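Local atomic coordinates of DUF3224 domain-containing protein (Shewanella oneidensis, PDB entry 2OOJ), a protein that is of unknown function but belongs to the DUF3224 family of antiparallel beta-barrels, in the same clan as allene oxide cyclase. Residues Gly72-His85 with Leu98-Leu112. Residues are numbered along the deposited sequence; the frame is centred on the assembly and turned at random.
Sequences GKLCGRQGSFVLQH and LEVVPHSGAGELTGL
Methyl CD2 of Leu-112 lies over one face of the Phe-81 ring, a CH-pi contact 3.7 Å from the ring centroid and displaced toward CG and CD1. Leu-109 CD1 meets the same ring at its edge, and Val-100 CG2 approaches CD2 obliquely. A chi1 of 53° sets CG of Phe-81 between its backbone N and carbonyl carbon, which brings the ring in among these three side chains. Replacing Phe-81 with alanine would probably open a gap between Leu-109, Leu-112 and Val-100 and deprive the Leu-112 methyl of its aromatic face. Further along strand 77-90, Leu-98 CD1 sits over the centre of the His-85 imidazole, 3.3 Å from the centroid; hydrogen bonds between its two ring nitrogens and Tyr-64 and Glu-68 fix its rotation. The guanidinium of Arg-77 has Glu-108 O over one face and also makes a cation-pi contact with Phe-133. Strands 77-90 and 93-107 form an antiparallel beta hairpin in the barrel wall, interrupted after Val-101, where a type II turn from Val-101 to Ser-104 loops out; Glu-108 and Leu-109 lie in the turns that follow it, and Leu-112 starts the next strand. Regular pairing joins Gln-84 to Glu-99 and Ser-80 to Ala-106; between them Ser-104 OG fills in, accepting a nearly straight bond from Val-82 N (3.0 Å, 169°) while donating to Val-101 O at 2.6 Å. Next to this loop, on the side facing the second subunit, a water links Ser-80 OG to Ser-104 O. Beside the type I' turn from Leu-74 to Arg-77, the anti side of Glu-108 OE1 receives Gln-78 N at 2.9 Å, and Glu-108 N returns a bond to Gln-78 O. Gly-79 CA lies 3.8 Å from Leu-109 CG and also close to Ala-106 O, so that a beta carbon there would clash with both.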
loop_
_atom_site.group_PDB
_atom_site.type_symbol
_atom_site.label_atom_id
_atom_site.label_comp_id
_atom_site.label_asym_id
_atom_site.label_seq_id
_atom_site.Cartn_x
_atom_site.Cartn_y
_atom_site.Cartn_z
ATOM N N GLY B 72 -13.779 16.106 -6.021
ATOM C CA GLY B 72 -15.170 16.073 -6.423
ATOM C C GLY B 72 -16.108 16.416 -5.312
ATOM O O GLY B 72 -15.794 17.207 -4.418
ATOM N N LYS B 73 -17.276 15.788 -5.355
ATOM C CA LYS B 73 -18.337 16.104 -4.433
ATOM C C LYS B 73 -18.766 14.836 -3.709
ATOM O O LYS B 73 -18.876 13.779 -4.320
ATOM C CB LYS B 73 -19.532 16.703 -5.192
ATOM C CG LYS B 73 -19.347 18.152 -5.561
ATOM C CD LYS B 73 -20.656 18.727 -6.104
ATOM C CE LYS B 73 -20.411 20.106 -6.680
ATOM N NZ LYS B 73 -21.655 20.676 -7.283
ATOM N N LEU B 74 -18.972 14.962 -2.411
ATOM C CA LEU B 74 -19.503 13.887 -1.601
ATOM C C LEU B 74 -20.770 14.390 -0.948
ATOM O O LEU B 74 -20.736 15.297 -0.107
ATOM C CB LEU B 74 -18.477 13.473 -0.537
ATOM C CG LEU B 74 -18.867 12.326 0.407
ATOM C CD1 LEU B 74 -19.197 11.017 -0.383
ATOM C CD2 LEU B 74 -17.702 12.178 1.395
ATOM N N CYS B 75 -21.896 13.765 -1.282
ATOM C CA CYS B 75 -23.212 14.260 -0.861
ATOM C C CYS B 75 -23.364 15.741 -1.104
ATOM O O CYS B 75 -23.801 16.502 -0.219
ATOM C CB CYS B 75 -23.456 13.950 0.601
ATOM S SG CYS B 75 -23.512 12.223 0.953
ATOM N N GLY B 76 -22.961 16.162 -2.287
ATOM C CA GLY B 76 -23.138 17.527 -2.716
ATOM C C GLY B 76 -22.049 18.497 -2.315
ATOM O O GLY B 76 -21.999 19.606 -2.846
ATOM N N ARG B 77 -21.149 18.092 -1.419
ATOM C CA ARG B 77 -20.141 19.006 -0.923
ATOM C C ARG B 77 -18.824 18.810 -1.619
ATOM O O ARG B 77 -18.336 17.696 -1.700
ATOM C CB ARG B 77 -19.947 18.798 0.565
ATOM C CG ARG B 77 -21.152 19.174 1.381
ATOM C CD ARG B 77 -20.967 18.716 2.793
ATOM N NE ARG B 77 -20.039 19.556 3.544
ATOM C CZ ARG B 77 -19.424 19.192 4.668
ATOM N NH1 ARG B 77 -19.600 17.980 5.182
ATOM N NH2 ARG B 77 -18.608 20.052 5.274
ATOM N N GLN B 78 -18.243 19.904 -2.093
ATOM C CA GLN B 78 -17.064 19.872 -2.947
ATOM C C GLN B 78 -15.782 19.836 -2.117
ATOM O O GLN B 78 -15.582 20.621 -1.187
ATOM C CB GLN B 78 -17.042 21.115 -3.845
ATOM C CG GLN B 78 -15.761 21.319 -4.684
ATOM C CD GLN B 78 -15.629 20.310 -5.814
ATOM O OE1 GLN B 78 -16.626 19.924 -6.428
ATOM N NE2 GLN B 78 -14.389 19.896 -6.109
ATOM N N GLY B 79 -14.891 18.918 -2.446
ATOM C CA GLY B 79 -13.608 18.908 -1.764
ATOM C C GLY B 79 -12.652 17.944 -2.405
ATOM O O GLY B 79 -12.796 17.580 -3.587
ATOM N N SER B 80 -11.698 17.497 -1.607
ATOM C CA SER B 80 -10.785 16.469 -2.014
ATOM C C SER B 80 -10.423 15.609 -0.792
ATOM O O SER B 80 -10.571 16.035 0.344
ATOM C CB SER B 80 -9.540 17.131 -2.612
ATOM O OG SER B 80 -8.945 18.067 -1.714
ATOM N N PHE B 81 -9.894 14.431 -1.057
ATOM C CA PHE B 81 -9.266 13.613 -0.040
ATOM C C PHE B 81 -8.380 12.586 -0.732
ATOM O O PHE B 81 -8.454 12.405 -1.961
ATOM C CB PHE B 81 -10.332 12.948 0.844
ATOM C CG PHE B 81 -11.359 12.185 0.076
ATOM C CD1 PHE B 81 -12.468 12.820 -0.440
ATOM C CD2 PHE B 81 -11.212 10.817 -0.129
ATOM C CE1 PHE B 81 -13.423 12.111 -1.167
ATOM C CE2 PHE B 81 -12.157 10.107 -0.822
ATOM C CZ PHE B 81 -13.267 10.764 -1.353
ATOM N N VAL B 82 -7.563 11.905 0.068
ATOM C CA VAL B 82 -6.719 10.811 -0.435
ATOM C C VAL B 82 -7.220 9.470 0.056
ATOM O O VAL B 82 -7.527 9.321 1.229
ATOM C CB VAL B 82 -5.234 11.000 -0.018
ATOM C CG1 VAL B 82 -4.332 9.723 -0.345
ATOM C CG2 VAL B 82 -4.678 12.243 -0.737
ATOM N N LEU B 83 -7.264 8.500 -0.861
ATOM C CA LEU B 83 -7.528 7.111 -0.526
ATOM C C LEU B 83 -6.252 6.258 -0.608
ATOM O O LEU B 83 -5.463 6.424 -1.511
ATOM C CB LEU B 83 -8.586 6.537 -1.452
ATOM C CG LEU B 83 -10.050 6.960 -1.283
ATOM C CD1 LEU B 83 -10.870 6.529 -2.491
ATOM C CD2 LEU B 83 -10.590 6.359 0.014
ATOM N N GLN B 84 -6.087 5.354 0.361
ATOM C CA GLN B 84 -4.907 4.500 0.497
ATOM C C GLN B 84 -5.348 3.091 0.597
ATOM O O GLN B 84 -6.214 2.781 1.430
ATOM C CB GLN B 84 -4.096 4.903 1.731
ATOM C CG GLN B 84 -2.715 4.162 1.839
ATOM C CD GLN B 84 -1.820 4.793 2.882
ATOM O OE1 GLN B 84 -1.455 5.964 2.767
ATOM N NE2 GLN B 84 -1.420 4.012 3.878
ATOM N N HIS B 85 -4.823 2.255 -0.312
ATOM C CA HIS B 85 -5.218 0.870 -0.468
ATOM C C HIS B 85 -4.121 -0.128 -0.062
ATOM O O HIS B 85 -2.948 0.024 -0.390
ATOM C CB HIS B 85 -5.502 0.515 -1.947
ATOM C CG HIS B 85 -6.385 1.467 -2.692
ATOM N ND1 HIS B 85 -7.399 1.015 -3.506
ATOM C CD2 HIS B 85 -6.357 2.814 -2.840
ATOM C CE1 HIS B 85 -7.962 2.045 -4.116
ATOM N NE2 HIS B 85 -7.360 3.151 -3.714
ATOM N N LEU B 98 -9.038 -0.139 2.652
ATOM C CA LEU B 98 -9.067 1.063 1.848
ATOM C C LEU B 98 -9.654 2.148 2.741
ATOM O O LEU B 98 -10.799 2.036 3.174
ATOM C CB LEU B 98 -9.939 0.838 0.673
ATOM C CG LEU B 98 -10.239 1.946 -0.323
ATOM C CD1 LEU B 98 -9.017 2.654 -0.803
ATOM C CD2 LEU B 98 -11.025 1.327 -1.527
ATOM N N GLU B 99 -8.832 3.144 3.053
ATOM C CA GLU B 99 -9.245 4.207 3.989
ATOM C C GLU B 99 -8.868 5.578 3.469
ATOM O O GLU B 99 -7.940 5.731 2.681
ATOM C CB GLU B 99 -8.670 3.963 5.378
ATOM C CG GLU B 99 -7.254 4.312 5.569
ATOM C CD GLU B 99 -6.816 4.155 7.018
ATOM O OE1 GLU B 99 -6.627 3.010 7.431
ATOM O OE2 GLU B 99 -6.646 5.170 7.730
ATOM N N VAL B 100 -9.597 6.580 3.947
ATOM C CA VAL B 100 -9.222 7.977 3.741
ATOM C C VAL B 100 -8.012 8.256 4.647
ATOM O O VAL B 100 -8.043 7.929 5.804
ATOM C CB VAL B 100 -10.376 8.932 4.118
ATOM C CG1 VAL B 100 -9.894 10.332 4.189
ATOM C CG2 VAL B 100 -11.529 8.827 3.092
ATOM N N VAL B 101 -6.963 8.874 4.104
ATOM C CA VAL B 101 -5.799 9.202 4.877
ATOM C C VAL B 101 -6.234 10.344 5.780
ATOM O O VAL B 101 -6.709 11.368 5.282
ATOM C CB VAL B 101 -4.601 9.602 4.021
ATOM C CG1 VAL B 101 -3.405 9.980 4.885
ATOM C CG2 VAL B 101 -4.186 8.410 3.104
ATOM N N PRO B 102 -6.048 10.174 7.085
ATOM C CA PRO B 102 -6.445 11.221 8.066
ATOM C C PRO B 102 -5.875 12.573 7.767
ATOM O O PRO B 102 -4.680 12.697 7.536
ATOM C CB PRO B 102 -5.906 10.682 9.383
ATOM C CG PRO B 102 -5.952 9.173 9.179
ATOM C CD PRO B 102 -5.486 8.993 7.773
ATOM N N HIS B 103 -6.741 13.585 7.848
ATOM C CA HIS B 103 -6.412 14.978 7.568
ATOM C C HIS B 103 -6.101 15.269 6.093
ATOM O O HIS B 103 -5.652 16.387 5.758
ATOM C CB HIS B 103 -5.298 15.484 8.511
ATOM C CG HIS B 103 -5.641 15.385 9.965
ATOM N ND1 HIS B 103 -4.976 14.546 10.830
ATOM C CD2 HIS B 103 -6.560 16.035 10.710
ATOM C CE1 HIS B 103 -5.495 14.659 12.039
ATOM N NE2 HIS B 103 -6.449 15.567 11.996
ATOM N N SER B 104 -6.354 14.300 5.180
ATOM C CA SER B 104 -6.228 14.566 3.759
ATOM C C SER B 104 -7.432 15.306 3.194
ATOM O O SER B 104 -7.352 15.819 2.076
ATOM C CB SER B 104 -6.005 13.284 2.926
ATOM O OG SER B 104 -7.144 12.401 2.950
ATOM N N GLY B 105 -8.537 15.322 3.941
ATOM C CA GLY B 105 -9.778 15.969 3.516
ATOM C C GLY B 105 -9.555 17.464 3.402
ATOM O O GLY B 105 -8.997 18.076 4.321
ATOM N N ALA B 106 -10.007 18.043 2.287
ATOM C CA ALA B 106 -9.882 19.486 2.050
ATOM C C ALA B 106 -11.157 20.082 1.473
ATOM O O ALA B 106 -12.058 19.359 1.006
ATOM C CB ALA B 106 -8.709 19.759 1.128
ATOM N N GLY B 107 -11.209 21.422 1.472
ATOM C CA GLY B 107 -12.399 22.152 1.084
ATOM C C GLY B 107 -13.549 21.834 2.008
ATOM O O GLY B 107 -13.388 21.805 3.234
ATOM N N GLU B 108 -14.710 21.530 1.431
ATOM C CA GLU B 108 -15.868 21.201 2.237
ATOM C C GLU B 108 -15.801 19.775 2.776
ATOM O O GLU B 108 -16.683 19.360 3.544
ATOM C CB GLU B 108 -17.168 21.388 1.450
ATOM C CG GLU B 108 -17.390 22.756 0.868
ATOM C CD GLU B 108 -18.787 22.905 0.324
ATOM O OE1 GLU B 108 -19.100 22.291 -0.719
ATOM O OE2 GLU B 108 -19.580 23.636 0.939
ATOM N N LEU B 109 -14.779 19.017 2.371
ATOM C CA LEU B 109 -14.548 17.670 2.913
ATOM C C LEU B 109 -13.435 17.681 3.963
ATOM O O LEU B 109 -12.929 16.643 4.377
ATOM C CB LEU B 109 -14.295 16.644 1.795
ATOM C CG LEU B 109 -15.367 16.608 0.705
ATOM C CD1 LEU B 109 -15.025 15.585 -0.387
ATOM C CD2 LEU B 109 -16.766 16.357 1.238
ATOM N N THR B 110 -13.089 18.867 4.450
ATOM C CA THR B 110 -12.201 18.950 5.594
ATOM C C THR B 110 -12.790 18.121 6.729
ATOM O O THR B 110 -13.965 18.229 6.994
ATOM C CB THR B 110 -11.981 20.409 6.027
ATOM O OG1 THR B 110 -11.431 21.153 4.928
ATOM C CG2 THR B 110 -11.006 20.489 7.192
ATOM N N GLY B 111 -11.959 17.340 7.397
ATOM C CA GLY B 111 -12.376 16.467 8.514
ATOM C C GLY B 111 -12.946 15.113 8.135
ATOM O O GLY B 111 -13.405 14.368 8.984
ATOM N N LEU B 112 -12.931 14.782 6.854
ATOM C CA LEU B 112 -13.490 13.521 6.390
ATOM C C LEU B 112 -12.750 12.328 6.965
ATOM O O LEU B 112 -11.500 12.297 6.969
ATOM C CB LEU B 112 -13.407 13.452 4.863
ATOM C CG LEU B 112 -14.014 12.237 4.193
ATOM C CD1 LEU B 112 -15.528 12.135 4.466
ATOM C CD2 LEU B 112 -13.751 12.356 2.681
HETATM O O HOH W 1 -20.454 22.117 -2.765
HETATM O O HOH W 2 -7.017 16.601 -0.470
#